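Local structure of mosquitocidal toxin (Bacillus sphaericus, 2CB4) at residues G55-E60 / G161-A166; L79-R84 / P140-S145; T109-Y114 / S121-T126; N173-E178 / M259-G264. The protein kills mosquito larvae as part of a larger toxin, this piece being its catalytic domain, an ADP-ribosyltransferase that probably transfers ADP-ribose from NAD+ to target proteins. The protein carries 1 engineered substitution. All blocks are in the same frame, centred on the assembly; numbering follows the deposited sequence.

Interaction 1: residues G55-E60 / G161-A166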
loop_
_atom_site.group_PDB
_atom_site.type_symbol
_atom_site.label_atom_id
_atom_site.label_comp_id
_atom_site.label_asym_id
_atom_site.label_seq_id
_atom_site.Cartn_x
_atom_site.Cartn_y
_atom_site.Cartn_z
ATOM N N GLY A 55 21.966 34.447 28.264
ATOM C CA GLY A 55 20.803 33.830 27.642
ATOM C C GLY A 55 20.528 34.460 26.258
ATOM O O GLY A 55 21.222 35.406 25.812
ATOM N N LEU A 56 19.505 33.929 25.597
ATOM C CA LEU A 56 19.124 34.404 24.278
ATOM C C LEU A 56 18.626 35.822 24.347
ATOM O O LEU A 56 17.873 36.197 25.237
ATOM C CB LEU A 56 18.051 33.504 23.660
ATOM C CG LEU A 56 18.461 32.049 23.412
ATOM C CD1 LEU A 56 17.312 31.254 22.835
ATOM C CD2 LEU A 56 19.703 31.924 22.552
ATOM N N HIS A 57 19.043 36.615 23.385
ATOM C CA HIS A 57 18.611 37.980 23.327
ATOM C C HIS A 57 17.606 38.145 22.169
ATOM O O HIS A 57 17.969 38.016 20.996
ATOM C CB HIS A 57 19.802 38.918 23.173
ATOM C CG HIS A 57 19.427 40.362 23.227
ATOM N ND1 HIS A 57 18.945 41.053 22.128
ATOM C CD2 HIS A 57 19.417 41.248 24.253
ATOM C CE1 HIS A 57 18.676 42.303 22.463
ATOM N NE2 HIS A 57 18.945 42.444 23.753
HETATM N N MSE A 58 16.343 38.400 22.525
HETATM C CA MSE A 58 15.258 38.610 21.574
HETATM C C MSE A 58 15.314 40.031 21.017
HETATM O O MSE A 58 15.659 40.944 21.730
HETATM C CB MSE A 58 13.960 38.431 22.338
HETATM C CG MSE A 58 13.744 37.060 22.971
HETATM SE SE MSE A 58 14.547 35.590 22.029
HETATM C CE MSE A 58 14.211 34.221 23.247
ATOM N N ARG A 59 15.007 40.230 19.734
ATOM C CA ARG A 59 15.055 41.582 19.181
ATOM C C ARG A 59 14.063 42.453 19.925
ATOM O O ARG A 59 12.961 42.021 20.294
ATOM C CB ARG A 59 14.576 41.608 17.750
ATOM C CG ARG A 59 15.548 41.376 16.683
ATOM C CD ARG A 59 14.686 40.887 15.546
ATOM N NE ARG A 59 14.570 41.893 14.525
ATOM C CZ ARG A 59 13.479 42.124 13.824
ATOM N NH1 ARG A 59 12.362 41.434 14.043
ATOM N NH2 ARG A 59 13.510 43.072 12.901
ATOM N N GLU A 60 14.422 43.721 19.961
ATOM C CA GLU A 60 13.594 44.720 20.632
ATOM C C GLU A 60 12.951 45.739 19.701
ATOM O O GLU A 60 13.494 46.103 18.656
ATOM C CB GLU A 60 14.414 45.428 21.775
ATOM C CG GLU A 60 14.569 44.595 23.092
ATOM C CD GLU A 60 15.845 44.941 23.826
ATOM O OE1 GLU A 60 16.352 46.078 23.644
ATOM O OE2 GLU A 60 16.362 44.068 24.565
ATOM N N GLY A 161 11.850 37.423 16.816
ATOM C CA GLY A 161 13.082 36.908 16.271
ATOM C C GLY A 161 14.180 36.951 17.348
ATOM O O GLY A 161 14.187 37.833 18.198
ATOM N N ILE A 162 15.104 35.991 17.284
ATOM C CA ILE A 162 16.253 35.911 18.185
ATOM C C ILE A 162 17.400 36.648 17.531
ATOM O O ILE A 162 17.746 36.371 16.385
ATOM C CB ILE A 162 16.697 34.464 18.361
ATOM C CG1 ILE A 162 15.531 33.601 18.832
ATOM C CG2 ILE A 162 17.891 34.369 19.264
ATOM C CD1 ILE A 162 15.857 32.090 18.719
ATOM N N ASP A 163 17.980 37.605 18.248
ATOM C CA ASP A 163 19.133 38.376 17.752
ATOM C C ASP A 163 20.370 37.520 18.043
ATOM O O ASP A 163 20.882 37.487 19.165
ATOM C CB ASP A 163 19.229 39.697 18.503
ATOM C CG ASP A 163 20.337 40.586 17.975
ATOM O OD1 ASP A 163 21.391 40.058 17.555
ATOM O OD2 ASP A 163 20.146 41.817 17.961
ATOM N N ILE A 164 20.824 36.784 17.037
ATOM C CA ILE A 164 21.932 35.846 17.186
ATOM C C ILE A 164 23.246 36.441 17.695
ATOM O O ILE A 164 23.862 35.927 18.621
ATOM C CB ILE A 164 22.147 35.015 15.864
ATOM C CG1 ILE A 164 20.885 34.195 15.531
ATOM C CG2 ILE A 164 23.428 34.150 15.944
ATOM C CD1 ILE A 164 20.450 33.226 16.628
ATOM N N ASN A 165 23.689 37.509 17.068
ATOM C CA ASN A 165 24.934 38.117 17.468
ATOM C C ASN A 165 24.925 38.644 18.922
ATOM O O ASN A 165 25.959 38.661 19.571
ATOM C CB ASN A 165 25.376 39.182 16.453
ATOM C CG ASN A 165 25.914 38.573 15.159
ATOM O OD1 ASN A 165 25.988 37.361 15.012
ATOM N ND2 ASN A 165 26.325 39.418 14.228
ATOM N N ALA A 166 23.751 39.033 19.426
ATOM C CA ALA A 166 23.597 39.530 20.793
ATOM C C ALA A 166 23.344 38.389 21.779
ATOM O O ALA A 166 23.295 38.619 22.978
ATOM C CB ALA A 166 22.447 40.543 20.868
#
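Met58 and Ile162 face each other as a single antiparallel beta bridge, a non-hydrogen-bonded pair with one backbone bond on either side. It lays the 55-60 loop along strand 162-163, whose other flank belongs to the main mixed sheet, where Ile162 is bonded to Thr182. The two backbone bonds hold this register. Asp163 N gives to His57 O at 2.8 Å, and Arg59 N gives to Gly161 O at 3.0 Å, the latter almost straight at 174°.

His57 and Asp163 lie together on one side of the bridge. His57 turns its ring away from its own amide (chi1 -175°) and lays it alongside the Asp163 side chain, the two pointing the same way and their flat groups 80° apart. Asp163 CB sits at the ring edge, 3.9 Å from His57 ND1, and Ala166 CB approaches the ring obliquely. Asp163 is also the N-cap of the short helix that follows: its OD1 accepts from Ala166 N, which lies well above the carboxylate plane. Arg59 runs its CB, CG and CD past Gly161 O and delivers NH1 to the carbonyls of Gly160 and Ala158.

Apolar packing occupies the face that carries Met58 and Ile162. The two chains lie side by side, and Leu56 CD1 reaches Ile162 CD1 at 4.4 Å; Leu111 of helix 111-117 covers both Leu56 and Ile162. The selenium of Met58, a selenomethionine, rests 3.9 Å from Ile162 CG1.

Interaction 2: residues L79-R84 / P140-S145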
loop_
_atom_site.group_PDB
_atom_site.type_symbol
_atom_site.label_atom_id
_atom_site.label_comp_id
_atom_site.label_asym_id
_atom_site.label_seq_id
_atom_site.Cartn_x
_atom_site.Cartn_y
_atom_site.Cartn_z
ATOM N N LEU A 79 15.929 40.764 5.625
ATOM C CA LEU A 79 16.010 40.229 4.275
ATOM C C LEU A 79 16.214 38.732 4.308
ATOM O O LEU A 79 16.841 38.189 5.214
ATOM C CB LEU A 79 17.205 40.857 3.522
ATOM C CG LEU A 79 17.304 42.385 3.431
ATOM C CD1 LEU A 79 18.656 42.725 2.799
ATOM C CD2 LEU A 79 16.136 42.949 2.596
ATOM N N ARG A 80 15.711 38.069 3.281
ATOM C CA ARG A 80 15.905 36.630 3.133
ATOM C C ARG A 80 16.092 36.266 1.667
ATOM O O ARG A 80 15.241 36.555 0.836
ATOM C CB ARG A 80 14.774 35.796 3.743
ATOM C CG ARG A 80 15.008 34.353 3.463
ATOM C CD ARG A 80 14.193 33.422 4.307
ATOM N NE ARG A 80 14.290 32.087 3.744
ATOM C CZ ARG A 80 15.016 31.087 4.233
ATOM N NH1 ARG A 80 15.702 31.218 5.357
ATOM N NH2 ARG A 80 15.024 29.933 3.596
ATOM N N TRP A 81 17.219 35.635 1.370
ATOM C CA TRP A 81 17.545 35.167 0.028
ATOM C C TRP A 81 16.904 33.796 -0.090
ATOM O O TRP A 81 17.121 32.930 0.759
ATOM C CB TRP A 81 19.058 35.003 -0.110
ATOM C CG TRP A 81 19.763 36.332 -0.126
ATOM C CD1 TRP A 81 20.418 36.953 0.934
ATOM C CD2 TRP A 81 19.934 37.192 -1.261
ATOM N NE1 TRP A 81 20.940 38.153 0.521
ATOM C CE2 TRP A 81 20.658 38.340 -0.812
ATOM C CE3 TRP A 81 19.494 37.146 -2.594
ATOM C CZ2 TRP A 81 20.992 39.400 -1.673
ATOM C CZ3 TRP A 81 19.847 38.200 -3.453
ATOM C CH2 TRP A 81 20.601 39.300 -2.988
ATOM N N ASP A 82 16.124 33.590 -1.149
ATOM C CA ASP A 82 15.442 32.308 -1.329
ATOM C C ASP A 82 15.253 32.030 -2.819
ATOM O O ASP A 82 14.984 32.958 -3.606
ATOM C CB ASP A 82 14.067 32.315 -0.595
ATOM C CG ASP A 82 13.643 30.928 -0.108
ATOM O OD1 ASP A 82 13.416 30.048 -0.960
ATOM O OD2 ASP A 82 13.522 30.696 1.120
ATOM N N ARG A 83 15.385 30.761 -3.198
ATOM C CA ARG A 83 15.205 30.367 -4.605
ATOM C C ARG A 83 13.718 30.171 -4.952
ATOM O O ARG A 83 13.382 30.130 -6.117
ATOM C CB ARG A 83 16.018 29.093 -4.956
ATOM C CG ARG A 83 17.567 29.212 -4.782
ATOM C CD ARG A 83 18.231 29.713 -6.042
ATOM N NE ARG A 83 19.634 30.120 -5.888
ATOM C CZ ARG A 83 20.324 30.714 -6.860
ATOM N NH1 ARG A 83 19.757 30.899 -8.024
ATOM N NH2 ARG A 83 21.553 31.126 -6.687
ATOM N N ARG A 84 12.842 30.097 -3.939
ATOM C CA ARG A 84 11.405 29.916 -4.141
ATOM C C ARG A 84 10.704 31.211 -4.533
ATOM O O ARG A 84 10.989 32.262 -3.986
ATOM C CB ARG A 84 10.747 29.226 -2.934
ATOM C CG ARG A 84 11.306 27.823 -2.674
ATOM C CD ARG A 84 10.841 27.288 -1.303
ATOM N NE ARG A 84 11.448 28.066 -0.217
ATOM C CZ ARG A 84 11.034 28.059 1.040
ATOM N NH1 ARG A 84 10.005 27.298 1.393
ATOM N NH2 ARG A 84 11.646 28.823 1.945
ATOM N N PRO A 140 24.024 43.835 1.406
ATOM C CA PRO A 140 23.795 43.001 2.579
ATOM C C PRO A 140 24.637 41.732 2.443
ATOM O O PRO A 140 25.334 41.536 1.441
ATOM C CB PRO A 140 22.297 42.647 2.458
ATOM C CG PRO A 140 22.044 42.612 0.989
ATOM C CD PRO A 140 22.979 43.638 0.372
ATOM N N TRP A 141 24.568 40.875 3.451
ATOM C CA TRP A 141 25.194 39.567 3.387
ATOM C C TRP A 141 24.464 38.946 2.150
ATOM O O TRP A 141 23.227 39.026 2.028
ATOM C CB TRP A 141 24.861 38.775 4.663
ATOM C CG TRP A 141 25.418 37.374 4.666
ATOM C CD1 TRP A 141 26.584 36.957 5.249
ATOM C CD2 TRP A 141 24.825 36.197 4.053
ATOM N NE1 TRP A 141 26.754 35.598 5.040
ATOM C CE2 TRP A 141 25.685 35.108 4.330
ATOM C CE3 TRP A 141 23.609 35.951 3.360
ATOM C CZ2 TRP A 141 25.411 33.807 3.888
ATOM C CZ3 TRP A 141 23.338 34.657 2.923
ATOM C CH2 TRP A 141 24.250 33.606 3.164
ATOM N N THR A 142 25.240 38.402 1.209
ATOM C CA THR A 142 24.721 37.859 -0.038
ATOM C C THR A 142 25.255 36.437 -0.253
ATOM O O THR A 142 26.417 36.158 0.055
ATOM C CB THR A 142 25.196 38.768 -1.187
ATOM O OG1 THR A 142 24.731 40.099 -0.958
ATOM C CG2 THR A 142 24.720 38.288 -2.560
ATOM N N PRO A 143 24.417 35.536 -0.786
ATOM C CA PRO A 143 24.862 34.159 -1.034
ATOM C C PRO A 143 25.928 34.114 -2.130
ATOM O O PRO A 143 25.913 34.909 -3.064
ATOM C CB PRO A 143 23.578 33.439 -1.502
ATOM C CG PRO A 143 22.457 34.300 -1.155
ATOM C CD PRO A 143 22.962 35.699 -0.996
ATOM N N HIS A 144 26.846 33.160 -2.042
ATOM C CA HIS A 144 27.885 33.030 -3.072
ATOM C C HIS A 144 27.293 32.755 -4.452
ATOM O O HIS A 144 27.869 33.120 -5.460
ATOM C CB HIS A 144 28.851 31.873 -2.712
ATOM C CG HIS A 144 29.755 32.190 -1.572
ATOM N ND1 HIS A 144 30.098 31.261 -0.605
ATOM C CD2 HIS A 144 30.393 33.340 -1.236
ATOM C CE1 HIS A 144 30.920 31.825 0.260
ATOM N NE2 HIS A 144 31.123 33.080 -0.108
ATOM N N SER A 145 26.152 32.075 -4.498
ATOM C CA SER A 145 25.530 31.714 -5.779
ATOM C C SER A 145 24.554 32.763 -6.325
ATOM O O SER A 145 23.879 32.510 -7.323
ATOM C CB SER A 145 24.719 30.445 -5.561
ATOM O OG SER A 145 23.563 30.770 -4.797
#
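The indole N-H of Trp81 is spent on a backbone carbonyl: Trp81 NE1 gives to Trp141 O at 2.9 Å. That oxygen lies at the ring edge, somewhat out of the indole plane, and the N-H meets it in the carbonyl plane. Pro143 CD stands over the face of the five-membered ring, a CH-pi contact, and Pro143 CG reaches back to Trp81 CB at 3.6 Å. Thr142 CG2 lies over the same face near the rim, 4.0 Å from Trp81 CZ2. Nearby, Leu79 CD1 packs on Pro140 CB at 3.7 Å, the two side chains crossing at about a right angle.

Strand 78-82 runs between strands 123-131 and 150-156 in the main sheet of this ADP-ribosyltransferase fold, and Arg80 on it probably corresponds to the arginine of the Arg-Ser-Glu class. The neighbouring Asp82 takes both Arg80 and Arg84 in a salt-bridge network and also closes an Asx turn onto Arg84 N.

Arg83 leaves the end of the strand and bends at chi2 (-89°), which carries its guanidinium across to Ser145. Arg83 NH2 bonds Ser145 OG at 2.8 Å, in the guanidinium plane, and more weakly Ser145 O. The rest of the group is engaged by Asp258, Asp243 and Asn148 O, and Ser145 OG is itself bonded to Asp258.

Interaction 3: residues T109-Y114 / S121-T126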
loop_
_atom_site.group_PDB
_atom_site.type_symbol
_atom_site.label_atom_id
_atom_site.label_comp_id
_atom_site.label_asym_id
_atom_site.label_seq_id
_atom_site.Cartn_x
_atom_site.Cartn_y
_atom_site.Cartn_z
ATOM N N THR A 109 15.145 21.585 17.625
ATOM C CA THR A 109 15.277 22.840 18.378
ATOM C C THR A 109 16.700 23.176 18.729
ATOM O O THR A 109 16.950 24.142 19.420
ATOM C CB THR A 109 14.432 22.827 19.686
ATOM O OG1 THR A 109 14.749 21.655 20.454
ATOM C CG2 THR A 109 12.955 22.797 19.345
ATOM N N HIS A 110 17.640 22.383 18.231
ATOM C CA HIS A 110 19.039 22.623 18.505
ATOM C C HIS A 110 19.597 23.819 17.747
ATOM O O HIS A 110 20.177 23.699 16.665
ATOM C CB HIS A 110 19.875 21.361 18.303
ATOM C CG HIS A 110 21.210 21.432 18.960
ATOM N ND1 HIS A 110 21.844 20.326 19.502
ATOM C CD2 HIS A 110 22.038 22.489 19.196
ATOM C CE1 HIS A 110 23.009 20.696 20.019
ATOM N NE2 HIS A 110 23.145 22.005 19.852
ATOM N N LEU A 111 19.438 24.989 18.355
ATOM C CA LEU A 111 19.869 26.249 17.778
ATOM C C LEU A 111 21.312 26.379 17.333
ATOM O O LEU A 111 21.581 26.882 16.243
ATOM C CB LEU A 111 19.450 27.429 18.663
ATOM C CG LEU A 111 19.740 28.828 18.097
ATOM C CD1 LEU A 111 19.041 29.019 16.754
ATOM C CD2 LEU A 111 19.302 29.887 19.089
ATOM N N LEU A 112 22.252 25.971 18.178
ATOM C CA LEU A 112 23.678 26.081 17.827
ATOM C C LEU A 112 24.069 25.161 16.679
ATOM O O LEU A 112 24.861 25.547 15.833
ATOM C CB LEU A 112 24.580 25.839 19.048
ATOM C CG LEU A 112 24.787 27.085 19.928
ATOM C CD1 LEU A 112 25.484 26.694 21.228
ATOM C CD2 LEU A 112 25.549 28.201 19.199
ATOM N N ASN A 113 23.470 23.978 16.614
ATOM C CA ASN A 113 23.767 23.066 15.549
ATOM C C ASN A 113 23.180 23.575 14.258
ATOM O O ASN A 113 23.796 23.458 13.172
ATOM C CB ASN A 113 23.219 21.677 15.840
ATOM C CG ASN A 113 24.161 20.846 16.645
ATOM O OD1 ASN A 113 25.280 21.287 17.042
ATOM N ND2 ASN A 113 23.747 19.652 16.926
ATOM N N TYR A 114 21.989 24.160 14.394
ATOM C CA TYR A 114 21.298 24.700 13.237
ATOM C C TYR A 114 22.167 25.772 12.550
ATOM O O TYR A 114 22.451 25.717 11.371
ATOM C CB TYR A 114 19.875 25.154 13.606
ATOM C CG TYR A 114 19.372 26.115 12.645
ATOM C CD1 TYR A 114 18.904 25.674 11.408
ATOM C CD2 TYR A 114 19.468 27.506 12.882
ATOM C CE1 TYR A 114 18.537 26.585 10.429
ATOM C CE2 TYR A 114 19.100 28.404 11.926
ATOM C CZ TYR A 114 18.646 27.920 10.681
ATOM O OH TYR A 114 18.201 28.801 9.742
ATOM N N SER A 121 15.633 22.076 10.997
ATOM C CA SER A 121 15.104 22.497 12.276
ATOM C C SER A 121 13.844 23.299 12.076
ATOM O O SER A 121 13.373 23.461 10.953
ATOM C CB SER A 121 16.155 23.358 12.981
ATOM O OG SER A 121 16.297 24.608 12.339
ATOM N N ILE A 122 13.301 23.800 13.181
ATOM C CA ILE A 122 12.104 24.633 13.179
ATOM C C ILE A 122 12.462 26.116 12.963
ATOM O O ILE A 122 11.581 26.977 12.965
ATOM C CB ILE A 122 11.348 24.518 14.531
ATOM C CG1 ILE A 122 12.231 24.976 15.707
ATOM C CG2 ILE A 122 10.807 23.106 14.754
ATOM C CD1 ILE A 122 11.415 25.480 16.936
ATOM N N PHE A 123 13.747 26.416 12.790
ATOM C CA PHE A 123 14.191 27.800 12.604
ATOM C C PHE A 123 14.269 28.270 11.150
ATOM O O PHE A 123 14.673 27.531 10.242
ATOM C CB PHE A 123 15.594 28.027 13.240
ATOM C CG PHE A 123 15.711 27.536 14.661
ATOM C CD1 PHE A 123 15.098 28.227 15.707
ATOM C CD2 PHE A 123 16.433 26.369 14.958
ATOM C CE1 PHE A 123 15.180 27.734 17.018
ATOM C CE2 PHE A 123 16.519 25.883 16.255
ATOM C CZ PHE A 123 15.891 26.567 17.288
ATOM N N VAL A 124 13.957 29.555 10.948
ATOM C CA VAL A 124 14.075 30.157 9.628
ATOM C C VAL A 124 14.985 31.365 9.773
ATOM O O VAL A 124 14.822 32.145 10.642
ATOM C CB VAL A 124 12.663 30.563 9.036
ATOM C CG1 VAL A 124 12.808 31.500 7.835
ATOM C CG2 VAL A 124 11.901 29.343 8.674
ATOM N N SER A 125 15.981 31.506 8.945
ATOM C CA SER A 125 16.844 32.666 9.107
ATOM C C SER A 125 16.477 33.855 8.258
ATOM O O SER A 125 15.894 33.730 7.200
ATOM C CB SER A 125 18.300 32.289 8.750
ATOM O OG SER A 125 18.831 31.543 9.821
ATOM N N THR A 126 16.947 35.009 8.686
ATOM C CA THR A 126 16.841 36.264 7.924
ATOM C C THR A 126 18.172 36.977 8.251
ATOM O O THR A 126 18.892 36.606 9.145
ATOM C CB THR A 126 15.597 37.106 8.285
ATOM O OG1 THR A 126 15.716 37.488 9.651
ATOM C CG2 THR A 126 14.264 36.233 8.125
HETATM O O HOH W 1 16.760 29.287 7.360
#
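Tyr114 comes off helix 111-117 and reaches across to Ser121, Phe123 and Ser125. A chi1 of 159° turns its ring away from its own amide and out over the start of strand 123-131. Tyr114 CB has Ser121 OG and Phe123 CD2 together on one side, at 3.8 and 3.9 Å. Tyr114 CG touches Phe123 CD2 at 3.7 Å, and Tyr114 CD1 comes obliquely to 3.0 Å from Ser121 OG. Over one ring face stands Phe123 CB, a CH-pi contact 15° off the normal, while the two aromatic rings meet obliquely with planes 44° apart. At the tip, Tyr114 OH is hydrogen-bonded to Ser125 OG at 2.8 Å. It also bonds water 1, which accepts from Ser125 N.

Phe123 is itself sandwiched: Leu111 CD1 sits over the centre of one face and Ile122 CG1 over the other, with Thr109 O at the edge, 3.4 Å from Phe123 CZ. Ser121 OG accepts from Phe123 N in an ST turn just before the strand. Leu39 and Ile43 of helix 36-44 close over Ile122 and Phe123.

Ser125 begins a Ser-Thr-Thr run that probably matches the Ser-Thr-Ser/Thr motif of Arg-Ser-Glu-class ADP-ribosyltransferases. In this mutant model Ser125 OG is further bonded to OE1 of the engineered Gln180. Ser125 and the water give the buried tyrosine hydroxyl two partners, which probably limits how the ring can shift.

Interaction 4: residues N173-E178 / M259-G264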
loop_
_atom_site.group_PDB
_atom_site.type_symbol
_atom_site.label_atom_id
_atom_site.label_comp_id
_atom_site.label_asym_id
_atom_site.label_seq_id
_atom_site.Cartn_x
_atom_site.Cartn_y
_atom_site.Cartn_z
ATOM N N ASN A 173 29.891 32.084 19.109
ATOM C CA ASN A 173 28.917 32.376 18.061
ATOM C C ASN A 173 29.554 31.799 16.778
ATOM O O ASN A 173 30.603 32.310 16.311
ATOM C CB ASN A 173 28.701 33.880 17.906
ATOM C CG ASN A 173 27.615 34.208 16.896
ATOM O OD1 ASN A 173 26.786 33.348 16.604
ATOM N ND2 ASN A 173 27.584 35.449 16.414
ATOM N N PRO A 174 28.973 30.731 16.238
ATOM C CA PRO A 174 29.541 30.103 15.015
ATOM C C PRO A 174 29.934 30.989 13.814
ATOM O O PRO A 174 31.035 30.851 13.270
ATOM C CB PRO A 174 28.468 29.075 14.604
ATOM C CG PRO A 174 27.715 28.736 15.907
ATOM C CD PRO A 174 27.838 29.956 16.821
ATOM N N PHE A 175 29.015 31.858 13.342
ATOM C CA PHE A 175 29.230 32.725 12.145
ATOM C C PHE A 175 28.580 34.086 12.366
ATOM O O PHE A 175 27.348 34.274 12.132
ATOM C CB PHE A 175 28.618 32.057 10.894
ATOM C CG PHE A 175 29.135 30.666 10.623
ATOM C CD1 PHE A 175 30.461 30.450 10.192
ATOM C CD2 PHE A 175 28.302 29.549 10.832
ATOM C CE1 PHE A 175 30.927 29.117 9.936
ATOM C CE2 PHE A 175 28.752 28.230 10.598
ATOM C CZ PHE A 175 30.061 28.013 10.156
ATOM N N PRO A 176 29.396 35.030 12.824
ATOM C CA PRO A 176 28.898 36.372 13.131
ATOM C C PRO A 176 28.629 37.280 11.944
ATOM O O PRO A 176 27.729 38.133 11.992
ATOM C CB PRO A 176 29.997 36.980 14.031
ATOM C CG PRO A 176 31.010 35.922 14.245
ATOM C CD PRO A 176 30.556 34.643 13.651
ATOM N N ASN A 177 29.415 37.122 10.899
ATOM C CA ASN A 177 29.316 37.932 9.704
ATOM C C ASN A 177 27.995 37.950 8.983
ATOM O O ASN A 177 27.790 38.787 8.082
ATOM C CB ASN A 177 30.330 37.449 8.677
ATOM C CG ASN A 177 31.756 37.372 9.240
ATOM O OD1 ASN A 177 32.028 37.932 10.299
ATOM N ND2 ASN A 177 32.651 36.714 8.510
ATOM N N GLU A 178 27.118 36.991 9.287
ATOM C CA GLU A 178 25.837 36.908 8.607
ATOM C C GLU A 178 24.753 37.830 9.203
ATOM O O GLU A 178 23.675 38.061 8.583
ATOM C CB GLU A 178 25.354 35.457 8.539
ATOM C CG GLU A 178 24.061 35.268 7.771
ATOM C CD GLU A 178 23.648 33.835 7.720
ATOM O OE1 GLU A 178 24.140 33.010 8.531
ATOM O OE2 GLU A 178 22.812 33.521 6.871
HETATM N N MSE A 259 21.147 30.511 2.725
HETATM C CA MSE A 259 21.070 31.306 3.942
HETATM C C MSE A 259 21.989 30.740 5.053
HETATM O O MSE A 259 21.900 31.160 6.189
HETATM C CB MSE A 259 19.629 31.501 4.471
HETATM C CG MSE A 259 18.832 32.589 3.749
HETATM SE SE MSE A 259 19.521 34.352 3.736
HETATM C CE MSE A 259 19.016 34.599 5.506
ATOM N N PHE A 260 22.841 29.774 4.712
ATOM C CA PHE A 260 23.772 29.156 5.655
ATOM C C PHE A 260 25.016 30.044 5.584
ATOM O O PHE A 260 25.488 30.375 4.493
ATOM C CB PHE A 260 24.102 27.723 5.203
ATOM C CG PHE A 260 25.049 26.999 6.130
ATOM C CD1 PHE A 260 24.950 27.177 7.519
ATOM C CD2 PHE A 260 26.034 26.160 5.622
ATOM C CE1 PHE A 260 25.827 26.528 8.384
ATOM C CE2 PHE A 260 26.924 25.492 6.471
ATOM C CZ PHE A 260 26.825 25.677 7.856
ATOM N N ALA A 261 25.534 30.457 6.741
ATOM C CA ALA A 261 26.671 31.381 6.779
ATOM C C ALA A 261 27.865 31.163 5.857
ATOM O O ALA A 261 28.262 32.089 5.147
ATOM C CB ALA A 261 27.084 31.725 8.207
ATOM N N PRO A 262 28.441 29.961 5.850
ATOM C CA PRO A 262 29.583 29.678 4.964
ATOM C C PRO A 262 29.202 29.757 3.457
ATOM O O PRO A 262 30.091 29.811 2.589
ATOM C CB PRO A 262 29.980 28.234 5.333
ATOM C CG PRO A 262 29.340 27.930 6.609
ATOM C CD PRO A 262 28.148 28.833 6.761
ATOM N N ASN A 263 27.891 29.755 3.159
ATOM C CA ASN A 263 27.390 29.811 1.781
ATOM C C ASN A 263 27.208 31.204 1.217
ATOM O O ASN A 263 26.617 31.383 0.135
ATOM C CB ASN A 263 26.109 28.981 1.613
ATOM C CG ASN A 263 26.353 27.513 1.851
ATOM O OD1 ASN A 263 27.486 27.086 2.054
ATOM N ND2 ASN A 263 25.303 26.736 1.836
ATOM N N GLY A 264 27.739 32.195 1.936
ATOM C CA GLY A 264 27.663 33.584 1.479
ATOM C C GLY A 264 28.613 34.463 2.278
ATOM O O GLY A 264 29.415 33.974 3.072
HETATM O O HOH W 2 24.572 29.926 9.475
#
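Glu178 OE1 is bonded by the side-chain amide of Gln180, the engineered substitution, which replaces a glutamate. It lies a long 3.3 Å from water 2, which may donate to it; that water accepts from Ala261 N at 2.9 Å, an amide that Glu178 OE1 itself meets at a poor angle. The Glu178 side chain is fully stretched (chi2 179°), which takes the carboxylate as far as the 259-264 backbone and leaves Glu178 OE2 2.6 Å from Met259 O.

Glu178 is probably the first glutamate of the family's Glu-x-Glu motif, the second being the one replaced here. Opposite lies a tight turn, closed by Asn263 N bonding to Phe260 O, with Ala261 and Pro262 forming a 3-10 segment. It leads into strand 264-265, which pairs antiparallel with strand 142-143 apart from the main sheet.

Phe175 packs against Pro262 and Phe260 of this turn. Pro262 CD stands over the centre of the Phe175 ring, 12° off the normal, in a CH-pi contact; Pro262 CG touches Phe175 CZ at 3.6 Å. Phe260 CE1 comes within 4.0 Å of Phe175 CE2, the ring planes 85° apart. Ile213 of the second subunit packs on both Phe175 and Pro262.

From the N terminus, three contacts close loops one within another. Interaction 1 opens at 55-60 and shuts last, at 161-166; interaction 2 spans 79-84 to 140-145 inside it; interaction 3, the shortest, joins 109-114 to 121-126 inside both. Interaction 4 follows in series, from 173-178 to 259-264, and none cross. Interactions 1, 2 and 3 all reach the main sheet: Leu111 packs on Leu56 and Ile162, and Arg80 NH1 bonds to Ser125 O between neighbouring strands. Interaction 4 ties the later chain to all three, through Asn165 with Asn173 and Pro176, His144 N with Asn263 O, and the Met259 methyl on Ser125 and Thr126.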